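PDB 4Y7D: Alpha/beta hydrolase fold protein from Nakamurella multipartita, which probably acts as a hydrolase of the alpha/beta hydrolase superfamily, although its natural substrate and the reaction it carries out are not established. Local coordinates for residues Ser113-Leu116 with Ala117-His120; Arg156-Leu159 with Gln160-Ala164; Glu188-Ala191 with Gln192-Asp196. One frame throughout, in Å; residues are numbered along the deposited sequence. Where two conformers were deposited one is given.

Contact 1: residues Ser113-Leu116 with Ala117-His120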
# COMPACT_ATOMS: atom_id res chain seq x y z
N SER A 113 -0.09 7.34 6.58
CA SER A 113 -1.20 6.65 7.30
C SER A 113 -0.92 6.67 8.81
O SER A 113 -1.84 6.95 9.64
CB SER A 113 -1.37 5.24 6.80
OG SER A 113 -1.69 5.21 5.41
N TYR A 114 0.33 6.33 9.20
CA TYR A 114 0.72 6.44 10.58
C TYR A 114 0.54 7.87 11.10
O TYR A 114 0.03 8.05 12.24
CB TYR A 114 2.12 5.96 10.84
CG TYR A 114 2.32 4.47 10.75
CD1 TYR A 114 1.50 3.57 11.47
CD2 TYR A 114 3.30 3.94 9.93
CE1 TYR A 114 1.72 2.22 11.43
CE2 TYR A 114 3.54 2.57 9.88
CZ TYR A 114 2.74 1.70 10.61
OH TYR A 114 2.95 0.35 10.57
N ARG A 115 0.93 8.87 10.33
CA ARG A 115 0.70 10.25 10.78
C ARG A 115 -0.79 10.60 10.99
O ARG A 115 -1.14 11.38 11.90
CB ARG A 115 1.36 11.27 9.85
CG ARG A 115 2.89 11.30 9.89
CD ARG A 115 3.46 11.43 11.31
NE ARG A 115 3.13 12.74 11.86
CZ ARG A 115 3.14 13.06 13.14
NH1 ARG A 115 3.34 12.13 14.09
NH2 ARG A 115 2.86 14.31 13.48
N LEU A 116 -1.64 10.09 10.12
CA LEU A 116 -3.07 10.32 10.25
C LEU A 116 -3.56 9.69 11.56
O LEU A 116 -4.25 10.33 12.36
CB LEU A 116 -3.81 9.70 9.07
CG LEU A 116 -5.34 9.92 9.07
CD1 LEU A 116 -5.70 11.41 8.94
CD2 LEU A 116 -6.01 9.13 7.98
N ALA A 117 -3.17 8.44 11.82
CA ALA A 117 -3.58 7.79 13.06
C ALA A 117 -3.01 8.46 14.31
O ALA A 117 -3.68 8.52 15.34
CB ALA A 117 -3.25 6.28 13.04
N ALA A 118 -1.77 8.96 14.22
CA ALA A 118 -1.08 9.62 15.34
C ALA A 118 -1.64 10.97 15.67
O ALA A 118 -1.87 11.27 16.85
CB ALA A 118 0.43 9.75 15.04
N ARG A 119 -1.84 11.81 14.67
CA ARG A 119 -2.21 13.19 14.88
C ARG A 119 -3.68 13.49 14.71
O ARG A 119 -4.15 14.49 15.24
CB ARG A 119 -1.34 14.07 13.94
CG ARG A 119 -1.36 15.56 14.28
CD ARG A 119 -0.23 16.34 13.59
NE ARG A 119 -0.27 16.09 12.16
CZ ARG A 119 -1.15 16.66 11.32
NH1 ARG A 119 -2.06 17.53 11.79
NH2 ARG A 119 -1.13 16.34 10.01
N HIS A 120 -4.43 12.62 14.03
CA HIS A 120 -5.86 12.72 13.87
C HIS A 120 -6.55 11.43 14.36
O HIS A 120 -7.32 10.80 13.63
CB HIS A 120 -6.18 12.92 12.39
CG HIS A 120 -5.70 14.21 11.81
ND1 HIS A 120 -6.49 15.33 11.74
CD2 HIS A 120 -4.53 14.54 11.22
CE1 HIS A 120 -5.82 16.31 11.17
NE2 HIS A 120 -4.63 15.85 10.83
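Four successive i to i+4 bonds run from Ala-117 N to Ser-113 O through to His-120 N and Leu-116 O, the last 2.8 Å, and carry regular alpha-helix up to His-120, the first residue to leave helical backbone angles. One turn apart stand Arg-115 and Arg-119. The Arg-115 side chain doubles back through bends at chi2 (-52°) and chi3, which bring its NH2 to 3.7 Å from Arg-119 CD. Arg-119 CB lies over one face of that guanidinium, while Arg-115 NH2 comes up to the edge of the other one, 3.8 Å from Arg-119 NE, with the two planes inclined by 38°. The closeness of two like charges is probably offset by Asp-83 OD1, which forms salt bridges with both Arg-115 NH2 and Arg-119 NE; Arg-115 NH1 is held by Leu-233 O and by a salt bridge to Glu-234 OE1. Small Ala-118 suits the place beside them: its CB is 3.9 Å from Arg-115 NH1 and leaves room for the folded chain. The stretch belongs to helix 110-119, the crossover of the beta-alpha-beta unit between strands 101-106 and 124-130; in the alpha/beta hydrolase fold this is the helix that follows the nucleophile elbow. Its inner flank is largely apolar. Leu-116, with CG anti to the backbone N (chi1 -178°), packs on Val-103 and Leu-37 of the sheet and on Tyr-89 of helix 82-95. The branch CD1 meets His-120 CB at 3.8 Å, the two side chains crossing nearly at right angles. The imidazole turns CD2 over a face of the Arg-119 guanidinium, offset toward its rim, and His-120 NE2 shares Glu-87 OE1 with Arg-119 NH1, apt where the helix gives way to loop.

Contact 2: residues Arg156-Leu159 with Gln160-Ala164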
# COMPACT_ATOMS: atom_id res chain seq x y z
N ARG A 156 7.81 0.64 -18.64
CA ARG A 156 6.37 0.60 -18.41
C ARG A 156 5.60 -0.19 -19.49
O ARG A 156 4.76 -1.06 -19.15
CB ARG A 156 5.79 2.04 -18.29
CG ARG A 156 4.33 2.08 -17.84
CD ARG A 156 3.76 3.50 -17.80
NE ARG A 156 3.98 4.24 -19.06
CZ ARG A 156 4.69 5.37 -19.20
NH1 ARG A 156 5.31 5.98 -18.19
NH2 ARG A 156 4.79 5.92 -20.41
N ARG A 157 5.87 0.08 -20.76
CA ARG A 157 5.20 -0.61 -21.86
C ARG A 157 5.54 -2.11 -21.88
O ARG A 157 4.68 -2.97 -22.11
CB ARG A 157 5.55 0.05 -23.21
CG ARG A 157 4.97 1.46 -23.34
CD ARG A 157 5.30 2.15 -24.67
NE ARG A 157 6.35 3.16 -24.55
CZ ARG A 157 7.50 3.19 -25.23
NH1 ARG A 157 7.82 2.26 -26.14
NH2 ARG A 157 8.36 4.19 -25.02
N MSE A 158 6.79 -2.45 -21.58
CA MSE A 158 7.18 -3.86 -21.48
C MSE A 158 6.44 -4.56 -20.38
O MSE A 158 5.95 -5.65 -20.58
CB MSE A 158 8.69 -4.00 -21.27
CG MSE A 158 9.09 -5.44 -21.51
SE MSE A 158 11.07 -5.51 -21.50
CE MSE A 158 11.44 -3.65 -22.02
N LEU A 159 6.33 -3.94 -19.20
CA LEU A 159 5.58 -4.55 -18.09
C LEU A 159 4.12 -4.78 -18.46
O LEU A 159 3.55 -5.81 -18.12
CB LEU A 159 5.63 -3.71 -16.82
CG LEU A 159 7.02 -3.63 -16.17
CD1 LEU A 159 7.06 -2.51 -15.17
CD2 LEU A 159 7.40 -4.94 -15.50
N GLN A 160 3.52 -3.81 -19.14
CA GLN A 160 2.14 -3.92 -19.60
C GLN A 160 1.96 -5.08 -20.56
O GLN A 160 1.03 -5.86 -20.43
CB GLN A 160 1.68 -2.62 -20.26
CG GLN A 160 1.60 -1.44 -19.29
CD GLN A 160 1.45 -0.10 -19.99
OE1 GLN A 160 1.50 -0.03 -21.23
NE2 GLN A 160 1.26 0.97 -19.21
N LEU A 161 2.87 -5.19 -21.53
CA LEU A 161 2.85 -6.33 -22.46
C LEU A 161 3.04 -7.64 -21.73
O LEU A 161 2.37 -8.61 -22.01
CB LEU A 161 3.92 -6.20 -23.55
CG LEU A 161 3.74 -5.16 -24.65
CD1 LEU A 161 4.68 -5.50 -25.81
CD2 LEU A 161 2.30 -5.11 -25.15
N MSE A 162 3.96 -7.68 -20.76
CA MSE A 162 4.18 -8.94 -20.04
C MSE A 162 2.93 -9.34 -19.28
O MSE A 162 2.55 -10.52 -19.25
CB MSE A 162 5.39 -8.79 -19.12
CG MSE A 162 6.69 -8.76 -19.90
SE MSE A 162 8.23 -8.52 -18.66
CE MSE A 162 8.12 -10.30 -17.85
N ALA A 163 2.30 -8.38 -18.64
CA ALA A 163 1.09 -8.62 -17.84
C ALA A 163 -0.02 -9.14 -18.72
O ALA A 163 -0.78 -10.00 -18.30
CB ALA A 163 0.61 -7.35 -17.13
N ALA A 164 -0.10 -8.61 -19.93
CA ALA A 164 -1.17 -9.00 -20.87
C ALA A 164 -0.91 -10.34 -21.52
O ALA A 164 -1.84 -11.12 -21.78
CB ALA A 164 -1.36 -7.93 -21.93
O HOH W 1 2.18 2.89 -20.94
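The guanidinium of Arg-156 and the amide of Gln-160 do not stack: their planes stand 43° apart, and Gln-160 NE2 lies near the plane of the guanidinium, at its edge. The same edge receives a water in plane, 2.9 Å from Arg-156 NE. That water also accepts a bond of 2.7 Å from Gln-160 NE2, so one oxygen takes two N-H groups from side chains a single helical turn apart. Both chains run alongside each other in the same direction. Arg-156 is extended up to a bend at chi3 (51°), which turns NE toward the water, and its methylenes lie alongside the amide, with Arg-156 CG 3.5 Å from Gln-160 NE2. Gln-160 also has a second conformer, so the bridge may form only part of the time. Beneath it the Gln-160 N to Arg-156 O bond, 3.0 Å, is one of four successive i to i+4 links. Farther along, the selenomethionines Met-158 and Met-162 meet loosely, CG of the first 4.3 Å from SE of the second. Leu-159 suits the buried flank, where it packs with Ala-163 on Leu-170 of helix 167-177. With these two turned to the neighbouring helix and a mixed outer surface, this is a surface helix, 153-165, within the helical cap inserted between strands 124-130 and 242-247 of the alpha/beta hydrolase fold.

Contact 3: residues Glu188-Ala191 with Gln192-Asp196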
# COMPACT_ATOMS: atom_id res chain seq x y z
N GLU A 188 7.07 -22.45 -6.15
CA GLU A 188 5.91 -22.95 -5.40
C GLU A 188 4.84 -21.85 -5.24
O GLU A 188 3.64 -22.10 -5.39
CB GLU A 188 6.35 -23.50 -4.04
CG GLU A 188 5.23 -24.16 -3.23
CD GLU A 188 5.75 -24.90 -1.99
OE1 GLU A 188 6.45 -25.92 -2.12
OE2 GLU A 188 5.46 -24.46 -0.87
N ARG A 189 5.30 -20.62 -4.95
CA ARG A 189 4.42 -19.48 -4.77
C ARG A 189 3.77 -19.10 -6.09
O ARG A 189 2.59 -18.87 -6.14
CB ARG A 189 5.15 -18.28 -4.14
CG ARG A 189 4.22 -17.11 -3.84
CD ARG A 189 3.27 -17.34 -2.64
NE ARG A 189 4.06 -17.32 -1.43
CZ ARG A 189 4.53 -18.39 -0.80
NH1 ARG A 189 5.33 -18.22 0.21
NH2 ARG A 189 4.17 -19.62 -1.17
N VAL A 190 4.56 -19.12 -7.17
CA VAL A 190 4.07 -18.81 -8.49
C VAL A 190 2.94 -19.79 -8.89
O VAL A 190 1.91 -19.36 -9.41
CB VAL A 190 5.24 -18.78 -9.52
CG1 VAL A 190 4.71 -18.72 -10.95
CG2 VAL A 190 6.17 -17.63 -9.23
N ALA A 191 3.13 -21.08 -8.64
CA ALA A 191 2.11 -22.08 -9.03
C ALA A 191 0.80 -21.86 -8.27
O ALA A 191 -0.28 -21.94 -8.86
CB ALA A 191 2.64 -23.48 -8.80
N GLN A 192 0.90 -21.50 -6.98
CA GLN A 192 -0.26 -21.11 -6.18
C GLN A 192 -1.01 -19.92 -6.80
O GLN A 192 -2.23 -19.93 -6.92
CB GLN A 192 0.19 -20.75 -4.76
CG GLN A 192 0.63 -22.00 -3.98
CD GLN A 192 1.49 -21.65 -2.78
OE1 GLN A 192 1.72 -20.45 -2.49
NE2 GLN A 192 2.00 -22.67 -2.12
N ILE A 193 -0.26 -18.91 -7.22
CA ILE A 193 -0.83 -17.72 -7.75
C ILE A 193 -1.50 -17.99 -9.09
O ILE A 193 -2.59 -17.52 -9.34
CB ILE A 193 0.25 -16.64 -7.89
CG1 ILE A 193 0.67 -16.20 -6.48
CG2 ILE A 193 -0.26 -15.46 -8.73
CD1 ILE A 193 1.85 -15.25 -6.46
N MSE A 194 -0.86 -18.78 -9.94
CA MSE A 194 -1.45 -19.16 -11.23
C MSE A 194 -2.66 -20.08 -11.08
O MSE A 194 -3.39 -20.30 -12.05
CB MSE A 194 -0.42 -19.84 -12.12
CG MSE A 194 0.82 -19.00 -12.48
SE MSE A 194 0.41 -17.17 -13.02
CE MSE A 194 -0.31 -17.62 -14.79
N ALA A 195 -2.90 -20.61 -9.88
CA ALA A 195 -4.11 -21.39 -9.61
C ALA A 195 -5.24 -20.59 -8.97
O ALA A 195 -6.33 -21.12 -8.79
CB ALA A 195 -3.76 -22.57 -8.72
N ASP A 196 -5.00 -19.35 -8.63
CA ASP A 196 -6.01 -18.50 -7.99
C ASP A 196 -6.11 -17.20 -8.77
O ASP A 196 -5.26 -16.32 -8.60
CB ASP A 196 -5.65 -18.26 -6.51
CG ASP A 196 -6.68 -17.36 -5.78
OD1 ASP A 196 -7.45 -16.61 -6.39
OD2 ASP A 196 -6.69 -17.38 -4.56
O HOH W 2 3.96 -22.49 0.27
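Three side chains grip one water: it donates a hydrogen bond of 2.7 Å to Glu-188 OE2, while Gln-192 NE2 at 3.1 Å and Arg-189 NH2 at 3.2 Å donate to it. Glu-188 also has a second conformer, so this network may be complete only part of the time. A direct bond closes the group, from Arg-189 NH2 to Gln-192 OE1, 2.9 Å long and moderately bent (145° at the hydrogen). The oxygen approaches the edge of the guanidinium but somewhat out of its plane, even though the two planar groups are almost parallel, 3° apart. Bends at chi2 (72°) and chi3 curl the arginine over, so that NH2 meets the amide that Gln-192 extends back toward it. Glutamine suits the place because a single amide offers an acceptor to the arginine and a donor to the water. With an alanine here, Arg-189 NH2 is likely to lose its carbonyl mate, the water one of its three holders, and the guanidinium some of its restraint against turning. Arg-189 NH1 also bonds to Ala-275 O, in the loop after strand 269-273, which ties this helix to the sheet-bearing core. Ile-193 CD1 rests 4.0 Å from Arg-189 CG, and Val-190 CG1 lies alongside Met-194 CG (a selenomethionine) at 4.2 Å; these apolar chains pack on helix 167-177, and Ile-193 and Met-194 also on helix 197-209. The bond from Ala-195 N to Ala-191 O is weak. Asp-196 starts the next helix as its N-cap, OD1 accepting from Asp-198 N and OD2 pairing with Lys-199. Such a short link, one helix ending and an aspartate capping its successor, joins helices 183-194 and 197-209 in the cap region of this alpha/beta hydrolase.

All three contacts are made between successive turns of one helix, but they lie in different parts of the fold. Contact 1 is largely buried in the core, on the crossover helix against the sheet, about 36 Å between centres from each of the others and on the opposite side of the chain's centre. Contacts 2 and 3 belong to the helical cap, with nearest atoms about 8 Å apart, and both set apolar residues against helix 167-177. Their chemistry follows their place: in contact 1 paired arginines are balanced by acids from elsewhere in the chain, whereas at the surface of contact 2 and on the partly buried contact 3 a glutamine and a water join neighbouring turns.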